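Local structure of Wss1p (Saccharomyces cerevisiae FostersO, 5XBN) at residues 48-53 against 104-109; 57-60 against 65-68; 70-75 against 80-85; 90-95 against 110-115; 116-121 against 130-135. The protein is a DNA-dependent zinc metalloendopeptidase that cleaves DNA-bound proteins and takes part in the repair of toxic DNA-protein cross-links. One frame throughout, in Å; residues are numbered along the deposited sequence.

Contact 1 (48-53 against 104-109); sequences IKEIAH and LPMECI
Ile-51 and selenomethionine Met-106 run past each other in opposite directions, with the terminal methyl of the isoleucine set against the selenium. Methyl CD1 of Ile-51 comes 3.4 Å from Met-106 SE, a close approach for an apolar pair. The same methyl also meets Ile-109 CG2 at 3.7 Å, the two side chains crossing at about a right angle. Met-106 needs two bends to engage both partners: CG is anti to the backbone N (chi1 174°), and turns at chi2 and chi3 then carry CE across Glu-50, where it rests 3.6 Å from Glu-50 CG. It is thus the aliphatic part of Glu-50 that does the touching. With an alanine in place of Ile-51, Met-106 SE and Ile-109 CG2 would probably face a gap, leaving the selenomethionine chain freer to turn. Ile-51 also packs on Met-110 and Met-113, and Ile-109 on Leu-92 and Leu-94, which places the contact where helix 41-54 lies against the start of helix 106-118. No hydrogen bond crosses between 48-53 and 104-109, and their cohesion probably rests on shape and dispersion, with selenium standing where the native methionine has sulfur.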
# COMPACT_ATOMS: atom_id res chain seq x y z
N ILE A 48 6.13 -5.70 -1.73
CA ILE A 48 4.87 -5.10 -2.19
C ILE A 48 3.81 -6.20 -2.38
O ILE A 48 2.62 -5.96 -2.19
CB ILE A 48 5.07 -4.26 -3.49
CG1 ILE A 48 3.94 -3.22 -3.62
CG2 ILE A 48 5.15 -5.15 -4.71
CD1 ILE A 48 4.21 -2.15 -4.68
N LYS A 49 4.24 -7.41 -2.71
CA LYS A 49 3.28 -8.51 -2.81
C LYS A 49 2.79 -8.93 -1.44
O LYS A 49 1.65 -9.38 -1.31
CB LYS A 49 3.89 -9.71 -3.53
CG LYS A 49 4.04 -9.47 -5.02
CD LYS A 49 4.48 -10.73 -5.76
CE LYS A 49 4.57 -10.44 -7.25
NZ LYS A 49 4.79 -11.67 -8.09
N GLU A 50 3.64 -8.80 -0.43
CA GLU A 50 3.21 -9.13 0.93
C GLU A 50 2.22 -8.07 1.42
O GLU A 50 1.25 -8.40 2.09
CB GLU A 50 4.40 -9.25 1.88
CG GLU A 50 4.04 -9.70 3.30
CD GLU A 50 3.43 -11.10 3.39
OE1 GLU A 50 3.60 -11.90 2.44
OE2 GLU A 50 2.79 -11.41 4.42
N ILE A 51 2.47 -6.81 1.08
CA ILE A 51 1.50 -5.75 1.40
C ILE A 51 0.16 -6.07 0.75
O ILE A 51 -0.89 -6.04 1.40
CB ILE A 51 2.00 -4.37 0.90
CG1 ILE A 51 3.24 -3.91 1.67
CG2 ILE A 51 0.87 -3.31 1.01
CD1 ILE A 51 2.96 -3.42 3.06
N ALA A 52 0.21 -6.41 -0.54
CA ALA A 52 -1.00 -6.75 -1.31
C ALA A 52 -1.75 -7.90 -0.67
O ALA A 52 -2.96 -7.87 -0.53
CB ALA A 52 -0.63 -7.10 -2.74
N HIS A 53 -1.02 -8.94 -0.29
CA HIS A 53 -1.63 -10.10 0.35
C HIS A 53 -2.26 -9.71 1.68
O HIS A 53 -3.41 -10.07 1.97
CB HIS A 53 -0.58 -11.19 0.57
CG HIS A 53 -1.07 -12.35 1.38
ND1 HIS A 53 -2.19 -13.08 1.03
CD2 HIS A 53 -0.60 -12.90 2.52
CE1 HIS A 53 -2.38 -14.03 1.92
NE2 HIS A 53 -1.43 -13.95 2.84
N LEU A 104 11.75 0.85 4.03
CA LEU A 104 10.95 1.34 5.15
C LEU A 104 10.36 0.15 5.90
O LEU A 104 10.20 -0.93 5.33
CB LEU A 104 9.83 2.27 4.65
CG LEU A 104 10.19 3.54 3.88
CD1 LEU A 104 8.92 4.23 3.38
CD2 LEU A 104 11.01 4.49 4.74
N PRO A 105 10.05 0.34 7.19
CA PRO A 105 9.42 -0.75 7.94
C PRO A 105 8.06 -1.10 7.37
O PRO A 105 7.35 -0.22 6.87
CB PRO A 105 9.29 -0.18 9.36
CG PRO A 105 10.28 0.93 9.42
CD PRO A 105 10.32 1.51 8.04
N MSE A 106 7.70 -2.38 7.44
CA MSE A 106 6.41 -2.86 6.97
C MSE A 106 5.24 -2.08 7.56
O MSE A 106 4.26 -1.80 6.86
CB MSE A 106 6.27 -4.34 7.30
CG MSE A 106 4.92 -4.91 6.97
SE MSE A 106 4.81 -5.41 5.10
CE MSE A 106 5.66 -7.15 5.26
N GLU A 107 5.35 -1.72 8.84
CA GLU A 107 4.29 -1.00 9.53
C GLU A 107 4.03 0.35 8.88
O GLU A 107 2.88 0.75 8.71
CB GLU A 107 4.64 -0.79 11.01
CG GLU A 107 5.22 -2.00 11.70
CD GLU A 107 6.74 -2.05 11.60
OE1 GLU A 107 7.27 -2.81 10.76
OE2 GLU A 107 7.41 -1.31 12.37
N CYS A 108 5.12 1.03 8.51
CA CYS A 108 5.07 2.34 7.87
C CYS A 108 4.44 2.26 6.49
O CYS A 108 3.57 3.05 6.15
CB CYS A 108 6.48 2.93 7.74
SG CYS A 108 7.19 3.50 9.31
N ILE A 109 4.90 1.30 5.70
CA ILE A 109 4.34 1.08 4.37
C ILE A 109 2.86 0.71 4.44
O ILE A 109 2.06 1.21 3.66
CB ILE A 109 5.12 0.00 3.60
CG1 ILE A 109 6.60 0.40 3.51
CG2 ILE A 109 4.54 -0.18 2.20
CD1 ILE A 109 7.50 -0.69 2.95

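Contact 2 (57-60 against 65-68)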
# COMPACT_ATOMS: atom_id res chain seq x y z
N TYR A 57 -8.07 -9.08 2.69
CA TYR A 57 -9.33 -9.29 3.39
C TYR A 57 -10.06 -7.96 3.61
O TYR A 57 -11.28 -7.87 3.43
CB TYR A 57 -9.06 -9.98 4.73
CG TYR A 57 -10.28 -10.60 5.38
CD1 TYR A 57 -11.09 -9.85 6.23
CD2 TYR A 57 -10.61 -11.93 5.16
CE1 TYR A 57 -12.20 -10.41 6.85
CE2 TYR A 57 -11.73 -12.50 5.78
CZ TYR A 57 -12.51 -11.73 6.62
OH TYR A 57 -13.62 -12.27 7.24
N LEU A 58 -9.29 -6.94 3.99
CA LEU A 58 -9.83 -5.60 4.24
C LEU A 58 -10.42 -5.04 2.95
O LEU A 58 -11.51 -4.46 2.94
CB LEU A 58 -8.74 -4.68 4.79
CG LEU A 58 -9.14 -3.25 5.18
CD1 LEU A 58 -10.01 -3.26 6.42
CD2 LEU A 58 -7.91 -2.39 5.41
N MSE A 59 -9.71 -5.22 1.84
CA MSE A 59 -10.23 -4.75 0.57
C MSE A 59 -11.52 -5.49 0.21
O MSE A 59 -12.45 -4.87 -0.31
CB MSE A 59 -9.19 -4.90 -0.53
CG MSE A 59 -8.04 -3.91 -0.35
SE MSE A 59 -6.71 -4.00 -1.79
CE MSE A 59 -7.80 -3.31 -3.27
N LYS A 60 -11.60 -6.79 0.48
CA LYS A 60 -12.84 -7.51 0.20
C LYS A 60 -14.00 -6.95 1.03
O LYS A 60 -15.10 -6.71 0.50
CB LYS A 60 -12.69 -9.01 0.46
CG LYS A 60 -13.99 -9.78 0.22
CD LYS A 60 -13.79 -11.27 0.28
CE LYS A 60 -14.77 -11.98 -0.66
NZ LYS A 60 -14.57 -11.56 -2.07
N LYS A 65 -11.15 -1.95 -4.96
CA LYS A 65 -10.42 -2.51 -6.11
C LYS A 65 -9.26 -1.59 -6.48
O LYS A 65 -9.42 -0.37 -6.44
CB LYS A 65 -11.33 -2.69 -7.32
CG LYS A 65 -12.45 -3.71 -7.12
CD LYS A 65 -11.89 -5.13 -7.06
CE LYS A 65 -13.02 -6.16 -7.01
NZ LYS A 65 -12.49 -7.55 -7.01
N VAL A 66 -8.12 -2.17 -6.83
CA VAL A 66 -6.97 -1.41 -7.34
C VAL A 66 -6.47 -2.09 -8.61
O VAL A 66 -6.36 -3.31 -8.65
CB VAL A 66 -5.82 -1.33 -6.31
CG1 VAL A 66 -4.56 -0.68 -6.93
CG2 VAL A 66 -6.25 -0.55 -5.08
N THR A 67 -6.19 -1.33 -9.66
CA THR A 67 -5.70 -1.95 -10.88
C THR A 67 -4.20 -2.20 -10.77
O THR A 67 -3.75 -3.33 -10.88
CB THR A 67 -6.03 -1.11 -12.13
OG1 THR A 67 -7.45 -0.95 -12.21
CG2 THR A 67 -5.52 -1.81 -13.38
N ASN A 68 -3.44 -1.13 -10.51
CA ASN A 68 -1.99 -1.23 -10.35
C ASN A 68 -1.54 -0.78 -8.97
O ASN A 68 -1.90 0.31 -8.54
CB ASN A 68 -1.26 -0.36 -11.38
CG ASN A 68 -1.50 -0.81 -12.80
OD1 ASN A 68 -1.00 -1.85 -13.21
ND2 ASN A 68 -2.25 -0.02 -13.55
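The peptide group joining Lys-65 to Val-66 is the flat element of this contact, and the terminal methyl of selenomethionine Met-59 lies above its plane. CE stands almost equally far from the two atoms of the peptide bond, 3.9 Å from Lys-65 C and 3.8 Å from Val-66 N. The polar atoms of the same stretch of backbone have other partners: Lys-65 O receives a weak hydrogen bond from Asn-120 ND2, and the backbone of Val-66 pairs with His-28 and Gln-30.

The methyl then finds an apolar neighbour beside the peptide. Met-59 and Val-66 cross at about a right angle, with CE 3.6 Å from Val-66 CG2. The selenomethionine chain is extended at chi2 and folds at chi3 (68°), and this last bend sets CE both over the peptide and against the valine. On Val-66 it is CG2, the branch anti to the carbonyl carbon, that faces the methyl, and CB follows at 4.1 Å from Met-59 CE. Lys-65 contributes backbone here; its CB points away from 57-60, and NZ is hydrogen-bonded to His-28 ND1.

Core residues surround this pair. Ile-29 of strand 29-33 and Leu-117 of helix 106-118 each touch both Met-59 and Val-66, while Phe-64, in the short connection after helix 56-62, packs on Met-59. The contact therefore joins helix 56-62 to the opening of strand 66-72, at a point where the neighbouring strand and the zinc-site helix also converge.

Contact 3 (70-75 against 80-85); sequences VEFYPR and LGMNVN
A chi1 of 74° places CG of Phe-72 between its backbone N and carbonyl carbon, and from there the ring reaches the backbone of Leu-80 and Gly-81. Its contacts are made mostly with main-chain atoms. Leu-80 O lies at the ring edge, near the plane, 3.9 Å from Phe-72 CE2, and Leu-80 C and Gly-81 N are in plane at the edge as well. Gly-81 CA approaches obliquely, 3.8 Å from Phe-72 CZ. Over the centre of one face sits Pro-74 CD, 3.8 Å above the plane, so the chain just after Phe-72 folds back on its own ring. In the mixed four-stranded sheet, strands 66-72 and 81-84 are not neighbours: strand 89-96 runs between them, and Phe-72 spans it, passing close to Arg-93. Strand 81-84 is an outermost strand beside the active site, with Gly-81 against the side chain of Glu-116, consistent with the edge strand that lines the substrate cleft in related zinc peptidases. A serine in place of Phe-72 would probably strip Pro-74 CD and the Leu-80/Gly-81 backbone of their aromatic cover. At the looser end, Phe-72 CE1 is 4.4 Å from CB of the selenomethionine Met-82.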
# COMPACT_ATOMS: atom_id res chain seq x y z
N VAL A 70 2.08 -0.05 -7.32
CA VAL A 70 3.45 0.03 -7.80
C VAL A 70 4.35 0.81 -6.84
O VAL A 70 3.88 1.63 -6.05
CB VAL A 70 3.52 0.67 -9.21
CG1 VAL A 70 2.68 -0.12 -10.23
CG2 VAL A 70 3.05 2.09 -9.16
N GLU A 71 5.66 0.55 -6.93
CA GLU A 71 6.66 1.30 -6.17
C GLU A 71 7.01 2.60 -6.89
O GLU A 71 7.08 2.62 -8.12
CB GLU A 71 7.93 0.47 -6.01
CG GLU A 71 9.05 1.22 -5.32
CD GLU A 71 10.34 0.43 -5.27
OE1 GLU A 71 10.48 -0.54 -6.04
OE2 GLU A 71 11.20 0.80 -4.45
N PHE A 72 7.24 3.67 -6.14
CA PHE A 72 7.89 4.84 -6.73
C PHE A 72 8.88 5.37 -5.69
O PHE A 72 8.95 4.84 -4.58
CB PHE A 72 6.84 5.87 -7.26
CG PHE A 72 6.11 6.69 -6.21
CD1 PHE A 72 5.60 7.96 -6.52
CD2 PHE A 72 5.96 6.24 -4.91
CE1 PHE A 72 4.90 8.71 -5.57
CE2 PHE A 72 5.30 6.99 -3.96
CZ PHE A 72 4.76 8.22 -4.29
N TYR A 73 9.71 6.32 -6.10
CA TYR A 73 10.78 6.82 -5.24
C TYR A 73 11.03 8.28 -5.61
O TYR A 73 12.03 8.61 -6.23
CB TYR A 73 12.06 5.98 -5.42
CG TYR A 73 13.11 6.22 -4.38
CD1 TYR A 73 12.94 5.80 -3.07
CD2 TYR A 73 14.30 6.87 -4.70
CE1 TYR A 73 13.91 6.03 -2.10
CE2 TYR A 73 15.28 7.10 -3.75
CZ TYR A 73 15.07 6.68 -2.45
OH TYR A 73 16.04 6.91 -1.50
N PRO A 74 10.08 9.16 -5.26
CA PRO A 74 10.12 10.53 -5.77
C PRO A 74 11.24 11.36 -5.13
O PRO A 74 11.63 11.08 -4.00
CB PRO A 74 8.74 11.09 -5.41
CG PRO A 74 8.29 10.28 -4.26
CD PRO A 74 8.87 8.91 -4.46
N ARG A 75 11.74 12.35 -5.86
CA ARG A 75 12.76 13.26 -5.33
C ARG A 75 12.21 13.99 -4.11
O ARG A 75 12.93 14.21 -3.14
CB ARG A 75 13.20 14.26 -6.40
CG ARG A 75 14.27 13.73 -7.32
CD ARG A 75 15.56 13.51 -6.56
NE ARG A 75 16.22 14.77 -6.22
CZ ARG A 75 17.36 14.85 -5.53
NH1 ARG A 75 17.95 13.74 -5.10
NH2 ARG A 75 17.89 16.03 -5.26
N LEU A 80 5.13 9.83 0.28
CA LEU A 80 5.21 8.42 0.68
C LEU A 80 4.29 7.52 -0.14
O LEU A 80 4.51 6.31 -0.24
CB LEU A 80 4.85 8.28 2.15
CG LEU A 80 5.81 8.93 3.15
CD1 LEU A 80 5.33 8.69 4.57
CD2 LEU A 80 7.20 8.39 2.94
N GLY A 81 3.25 8.11 -0.72
CA GLY A 81 2.29 7.33 -1.48
C GLY A 81 1.40 8.24 -2.30
O GLY A 81 1.39 9.45 -2.09
N MSE A 82 0.67 7.67 -3.25
CA MSE A 82 -0.23 8.47 -4.07
C MSE A 82 -1.32 7.60 -4.67
O MSE A 82 -1.13 6.41 -4.89
CB MSE A 82 0.55 9.18 -5.18
CG MSE A 82 -0.20 10.19 -5.97
SE MSE A 82 1.06 11.23 -7.03
CE MSE A 82 2.02 12.05 -5.59
N ASN A 83 -2.48 8.19 -4.91
CA ASN A 83 -3.60 7.43 -5.46
C ASN A 83 -4.09 8.14 -6.69
O ASN A 83 -4.66 9.22 -6.59
CB ASN A 83 -4.72 7.25 -4.43
CG ASN A 83 -5.88 6.40 -4.94
OD1 ASN A 83 -6.24 6.46 -6.12
ND2 ASN A 83 -6.47 5.60 -4.06
N VAL A 84 -3.86 7.53 -7.85
CA VAL A 84 -4.29 8.09 -9.12
C VAL A 84 -5.64 7.52 -9.53
O VAL A 84 -5.79 6.31 -9.60
CB VAL A 84 -3.25 7.80 -10.24
CG1 VAL A 84 -3.74 8.33 -11.59
CG2 VAL A 84 -1.89 8.41 -9.87
N ASN A 85 -6.61 8.40 -9.76
CA ASN A 85 -7.94 8.01 -10.23
C ASN A 85 -8.68 7.00 -9.34
O ASN A 85 -9.19 6.00 -9.85
CB ASN A 85 -7.85 7.44 -11.65
CG ASN A 85 -7.60 8.51 -12.69
OD1 ASN A 85 -8.21 9.58 -12.65
ND2 ASN A 85 -6.71 8.23 -13.64

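Contact 4 (90-95 against 110-115); sequences IMLRLR and MGTMLH. With ZN (zinc ion), chain B.
This contact belongs to the zinc site: helix 110-115 carries His-115, the first histidine of the HExxH motif, and strand 90-93 packs along the same helix. The two axes come within 8.9 Å and run nearly antiparallel, at 158°. Leu-92 is the central residue on the strand. Its two methyls divide the work, CD2 meeting Thr-112 CG2 at 3.7 Å and CD1 meeting SE of selenomethionine Met-113 at 4.1 Å. The side chains of Leu-92 and Thr-112 slide past each other in opposite directions, whereas Leu-92 and Met-113 cross at about a right angle. Two residues earlier on the strand, Ile-90 CG2 lies 4.2 Å from Met-113 SE, so Met-113 serves both strand residues. A bend at chi2 (63°) turns its chain so that SE, rather than CE, faces them. Thr-112 offers its methyl, and Cys-108 O forms a weak hydrogen bond with its OG1.

His-115, further along the same helix, does different chemistry. Its NE2 binds the zinc ion at 2.0 Å, and His-119, His-125 and a water complete the site, while the ring of Phe-129 meets that of His-115 edge-to-face. Strand and helix thus join mainly through methyls and the Met-113 chain, with Leu-92 CD2 also resting 4.0 Å from Met-113 N on the helix backbone; no hydrogen bond links 90-95 to 110-115, and the polar coordination chemistry is left to His-115.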
# COMPACT_ATOMS: atom_id res chain seq x y z
N ILE A 90 -2.15 2.91 -7.37
CA ILE A 90 -1.63 3.38 -6.09
C ILE A 90 -0.14 3.21 -6.13
O ILE A 90 0.35 2.14 -6.49
CB ILE A 90 -2.24 2.62 -4.90
CG1 ILE A 90 -3.66 3.11 -4.67
CG2 ILE A 90 -1.42 2.88 -3.63
CD1 ILE A 90 -4.38 2.36 -3.56
N MSE A 91 0.58 4.29 -5.84
CA MSE A 91 2.04 4.26 -5.76
C MSE A 91 2.47 4.28 -4.30
O MSE A 91 1.91 5.02 -3.50
CB MSE A 91 2.65 5.43 -6.55
CG MSE A 91 2.32 5.32 -8.03
SE MSE A 91 2.84 6.76 -9.25
CE MSE A 91 1.52 8.06 -8.73
N LEU A 92 3.44 3.45 -3.96
CA LEU A 92 3.98 3.39 -2.61
C LEU A 92 5.49 3.56 -2.63
O LEU A 92 6.17 2.91 -3.40
CB LEU A 92 3.67 2.04 -1.95
CG LEU A 92 2.23 1.61 -1.65
CD1 LEU A 92 2.25 0.20 -1.03
CD2 LEU A 92 1.57 2.61 -0.73
N ARG A 93 6.00 4.42 -1.76
CA ARG A 93 7.43 4.46 -1.48
C ARG A 93 7.79 3.28 -0.60
O ARG A 93 7.19 3.11 0.47
CB ARG A 93 7.83 5.77 -0.80
CG ARG A 93 9.33 5.85 -0.50
CD ARG A 93 9.65 7.04 0.40
NE ARG A 93 9.50 8.33 -0.27
CZ ARG A 93 10.44 8.89 -1.03
NH1 ARG A 93 11.60 8.27 -1.22
NH2 ARG A 93 10.23 10.07 -1.58
N LEU A 94 8.73 2.46 -1.04
CA LEU A 94 9.16 1.28 -0.29
C LEU A 94 10.50 1.50 0.41
O LEU A 94 10.85 0.77 1.33
CB LEU A 94 9.29 0.06 -1.20
CG LEU A 94 8.06 -0.41 -1.97
CD1 LEU A 94 8.41 -1.65 -2.77
CD2 LEU A 94 6.89 -0.69 -1.03
N ARG A 95 11.24 2.49 -0.06
CA ARG A 95 12.63 2.68 0.35
C ARG A 95 12.86 3.99 1.10
O ARG A 95 12.21 4.99 0.80
CB ARG A 95 13.54 2.62 -0.88
CG ARG A 95 13.50 1.29 -1.60
CD ARG A 95 14.09 1.43 -2.99
NE ARG A 95 13.91 0.21 -3.76
CZ ARG A 95 14.76 -0.81 -3.74
NH1 ARG A 95 15.86 -0.74 -3.00
NH2 ARG A 95 14.51 -1.89 -4.47
N MSE A 110 2.48 -0.17 5.37
CA MSE A 110 1.08 -0.55 5.49
C MSE A 110 0.23 0.66 5.85
O MSE A 110 -0.92 0.78 5.40
CB MSE A 110 0.88 -1.65 6.53
CG MSE A 110 -0.60 -2.04 6.75
SE MSE A 110 -1.48 -2.69 5.13
CE MSE A 110 -0.03 -3.95 4.74
N GLY A 111 0.79 1.55 6.65
CA GLY A 111 0.07 2.74 7.06
C GLY A 111 -0.22 3.61 5.87
O GLY A 111 -1.32 4.14 5.72
N THR A 112 0.78 3.75 5.01
CA THR A 112 0.62 4.50 3.77
C THR A 112 -0.35 3.81 2.82
O THR A 112 -1.17 4.46 2.15
CB THR A 112 1.97 4.71 3.09
OG1 THR A 112 2.77 5.54 3.94
CG2 THR A 112 1.79 5.38 1.73
N MSE A 113 -0.28 2.48 2.76
CA MSE A 113 -1.22 1.74 1.93
C MSE A 113 -2.66 2.03 2.34
O MSE A 113 -3.52 2.28 1.48
CB MSE A 113 -0.96 0.24 1.99
CG MSE A 113 -1.92 -0.60 1.15
SE MSE A 113 -1.79 -0.23 -0.79
CE MSE A 113 -3.05 -1.56 -1.44
N LEU A 114 -2.94 2.02 3.64
CA LEU A 114 -4.30 2.26 4.10
C LEU A 114 -4.73 3.71 3.85
O LEU A 114 -5.89 3.97 3.53
CB LEU A 114 -4.44 1.91 5.58
CG LEU A 114 -4.16 0.43 5.92
CD1 LEU A 114 -4.31 0.17 7.41
CD2 LEU A 114 -5.06 -0.50 5.13
N HIS A 115 -3.80 4.65 4.01
CA HIS A 115 -4.04 6.04 3.64
C HIS A 115 -4.48 6.13 2.19
O HIS A 115 -5.47 6.78 1.85
CB HIS A 115 -2.78 6.88 3.86
CG HIS A 115 -2.93 8.34 3.51
ND1 HIS A 115 -2.84 9.34 4.45
CD2 HIS A 115 -3.15 8.96 2.32
CE1 HIS A 115 -3.00 10.51 3.87
NE2 HIS A 115 -3.18 10.31 2.57
ZN ZN B . -3.72 11.67 1.26
O HOH W 1 -2.31 12.60 0.27

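Contact 5 (116-121 against 130-135); sequences ELTHNL and YNKLDE. With ZN (zinc ion), chain B.
Thr-118 and Leu-133 form the tight end of a contact between the HExxH helix, with the residues that follow it, and helix 127-145. Their CA atoms are 5.9 Å apart, close enough for a side-chain atom to touch main chain: Thr-118 OG1 lies 3.6 Å from Leu-133 CA. The threonine crosses Leu-133 at about a right angle and passes Lys-132 in the opposite direction. Its two branches separate these neighbours. OG1, anti to the carbonyl carbon (chi1 -57°), faces Leu-133, and CG2 meets the aliphatic start of Lys-132, 3.9 Å from CG. The hydroxyl is buried but satisfied, since it is hydrogen-bonded to Leu-114 O one turn back in its own helix. Leu-133 continues inward onto Leu-114 and His-115.

Toward solvent the packing thins. Exposed Leu-121 reaches over with CD1, which comes 4.0 Å from Lys-132 CE, so only the hydrocarbon of the lysine is used; its NZ goes on to a hydrogen bond with Asn-62 OD1. No hydrogen bond links 116-121 to 130-135.

The same segment carries Glu-116, very probably the active-site residue, and the zinc ligand His-119. The latter is held at both nitrogens: ND1 is hydrogen-bonded to Phe-122 O, and NE2 binds the zinc ion at 2.1 Å.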
# COMPACT_ATOMS: atom_id res chain seq x y z
N GLU A 116 -3.74 5.48 1.31
CA GLU A 116 -4.08 5.58 -0.11
C GLU A 116 -5.35 4.85 -0.48
O GLU A 116 -6.07 5.30 -1.36
CB GLU A 116 -2.92 5.08 -0.98
CG GLU A 116 -1.62 5.84 -0.73
CD GLU A 116 -1.75 7.34 -0.94
OE1 GLU A 116 -2.62 7.77 -1.72
OE2 GLU A 116 -0.96 8.09 -0.33
N LEU A 117 -5.64 3.72 0.17
CA LEU A 117 -6.92 3.04 -0.05
C LEU A 117 -8.09 3.94 0.34
O LEU A 117 -9.14 3.92 -0.29
CB LEU A 117 -7.00 1.72 0.73
CG LEU A 117 -6.19 0.59 0.09
CD1 LEU A 117 -6.13 -0.60 1.04
CD2 LEU A 117 -6.81 0.20 -1.27
N THR A 118 -7.91 4.73 1.39
CA THR A 118 -8.97 5.63 1.83
C THR A 118 -9.32 6.61 0.70
O THR A 118 -10.48 6.98 0.54
CB THR A 118 -8.55 6.39 3.11
OG1 THR A 118 -8.23 5.44 4.14
CG2 THR A 118 -9.66 7.29 3.61
N HIS A 119 -8.32 6.98 -0.10
CA HIS A 119 -8.53 7.87 -1.25
C HIS A 119 -9.30 7.22 -2.41
O HIS A 119 -9.67 7.92 -3.36
CB HIS A 119 -7.18 8.40 -1.77
CG HIS A 119 -6.59 9.50 -0.93
ND1 HIS A 119 -7.32 10.58 -0.49
CD2 HIS A 119 -5.33 9.68 -0.46
CE1 HIS A 119 -6.54 11.38 0.21
NE2 HIS A 119 -5.32 10.86 0.25
N ASN A 120 -9.53 5.91 -2.36
CA ASN A 120 -10.49 5.30 -3.30
C ASN A 120 -11.87 5.90 -3.10
O ASN A 120 -12.68 5.97 -4.04
CB ASN A 120 -10.57 3.78 -3.12
CG ASN A 120 -9.46 3.04 -3.84
OD1 ASN A 120 -8.36 3.58 -4.04
ND2 ASN A 120 -9.73 1.79 -4.22
N LEU A 121 -12.15 6.33 -1.87
CA LEU A 121 -13.46 6.86 -1.51
C LEU A 121 -13.47 8.37 -1.33
O LEU A 121 -14.42 9.05 -1.75
CB LEU A 121 -13.96 6.24 -0.21
CG LEU A 121 -14.33 4.76 -0.20
CD1 LEU A 121 -14.62 4.30 1.23
CD2 LEU A 121 -15.53 4.52 -1.09
N TYR A 130 -10.30 11.10 7.49
CA TYR A 130 -9.58 10.65 8.68
C TYR A 130 -10.39 9.63 9.47
O TYR A 130 -9.84 8.69 10.05
CB TYR A 130 -9.23 11.84 9.56
CG TYR A 130 -8.07 12.65 9.03
CD1 TYR A 130 -6.78 12.12 9.03
CD2 TYR A 130 -8.25 13.93 8.53
CE1 TYR A 130 -5.72 12.84 8.55
CE2 TYR A 130 -7.18 14.67 8.05
CZ TYR A 130 -5.92 14.12 8.06
OH TYR A 130 -4.84 14.83 7.59
N ASN A 131 -11.71 9.80 9.47
CA ASN A 131 -12.56 8.84 10.16
C ASN A 131 -12.45 7.46 9.53
O ASN A 131 -12.28 6.45 10.22
CB ASN A 131 -14.03 9.27 10.11
CG ASN A 131 -14.93 8.24 10.73
OD1 ASN A 131 -14.85 7.99 11.93
ND2 ASN A 131 -15.75 7.59 9.92
N LYS A 132 -12.53 7.43 8.21
CA LYS A 132 -12.41 6.17 7.48
C LYS A 132 -11.03 5.54 7.66
O LYS A 132 -10.92 4.33 7.88
CB LYS A 132 -12.70 6.41 6.00
CG LYS A 132 -12.59 5.16 5.15
CD LYS A 132 -13.67 4.17 5.50
CE LYS A 132 -13.47 2.87 4.77
NZ LYS A 132 -14.63 1.98 5.08
N LEU A 133 -9.98 6.36 7.58
CA LEU A 133 -8.62 5.82 7.69
C LEU A 133 -8.42 5.21 9.07
O LEU A 133 -7.81 4.16 9.22
CB LEU A 133 -7.58 6.92 7.42
CG LEU A 133 -6.13 6.55 7.70
CD1 LEU A 133 -5.73 5.28 6.94
CD2 LEU A 133 -5.22 7.72 7.33
N ASP A 134 -8.96 5.88 10.08
CA ASP A 134 -8.90 5.35 11.44
C ASP A 134 -9.60 3.99 11.55
O ASP A 134 -9.08 3.07 12.18
CB ASP A 134 -9.50 6.36 12.40
CG ASP A 134 -9.62 5.80 13.79
OD1 ASP A 134 -8.59 5.74 14.49
OD2 ASP A 134 -10.75 5.42 14.16
N GLU A 135 -10.77 3.85 10.93
CA GLU A 135 -11.45 2.55 10.90
C GLU A 135 -10.63 1.48 10.18
O GLU A 135 -10.58 0.33 10.63
CB GLU A 135 -12.83 2.64 10.23
CG GLU A 135 -13.86 3.46 11.01
CD GLU A 135 -14.18 2.86 12.36
OE1 GLU A 135 -14.32 1.61 12.46
OE2 GLU A 135 -14.30 3.63 13.34
ZN ZN B . -3.72 11.67 1.26
O HOH W 1 -2.31 12.60 0.27

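In the fold
Helix 106-118 is common to contacts 1, 4 and 5: its start meets helix 41-54, its middle strand 89-96 and its end helix 127-145. Contacts 2 and 4 are buried; contacts 1 and 5 are partly so, and contact 3 lies at the surface. Contacts 2, 3 and 4 all reach the same sheet, with 66-72 shared by contacts 2 and 3. None has a hydrogen bond across it, yet their chemistry varies: aliphatic groups and selenium inside, an aromatic ring against backbone in contact 3, lysine hydrocarbon in contact 5. Contacts 4 and 5 share the zinc ion, and Asn-83 of contact 3 bonds Glu-116 O and Asn-120 OD1 of contact 5.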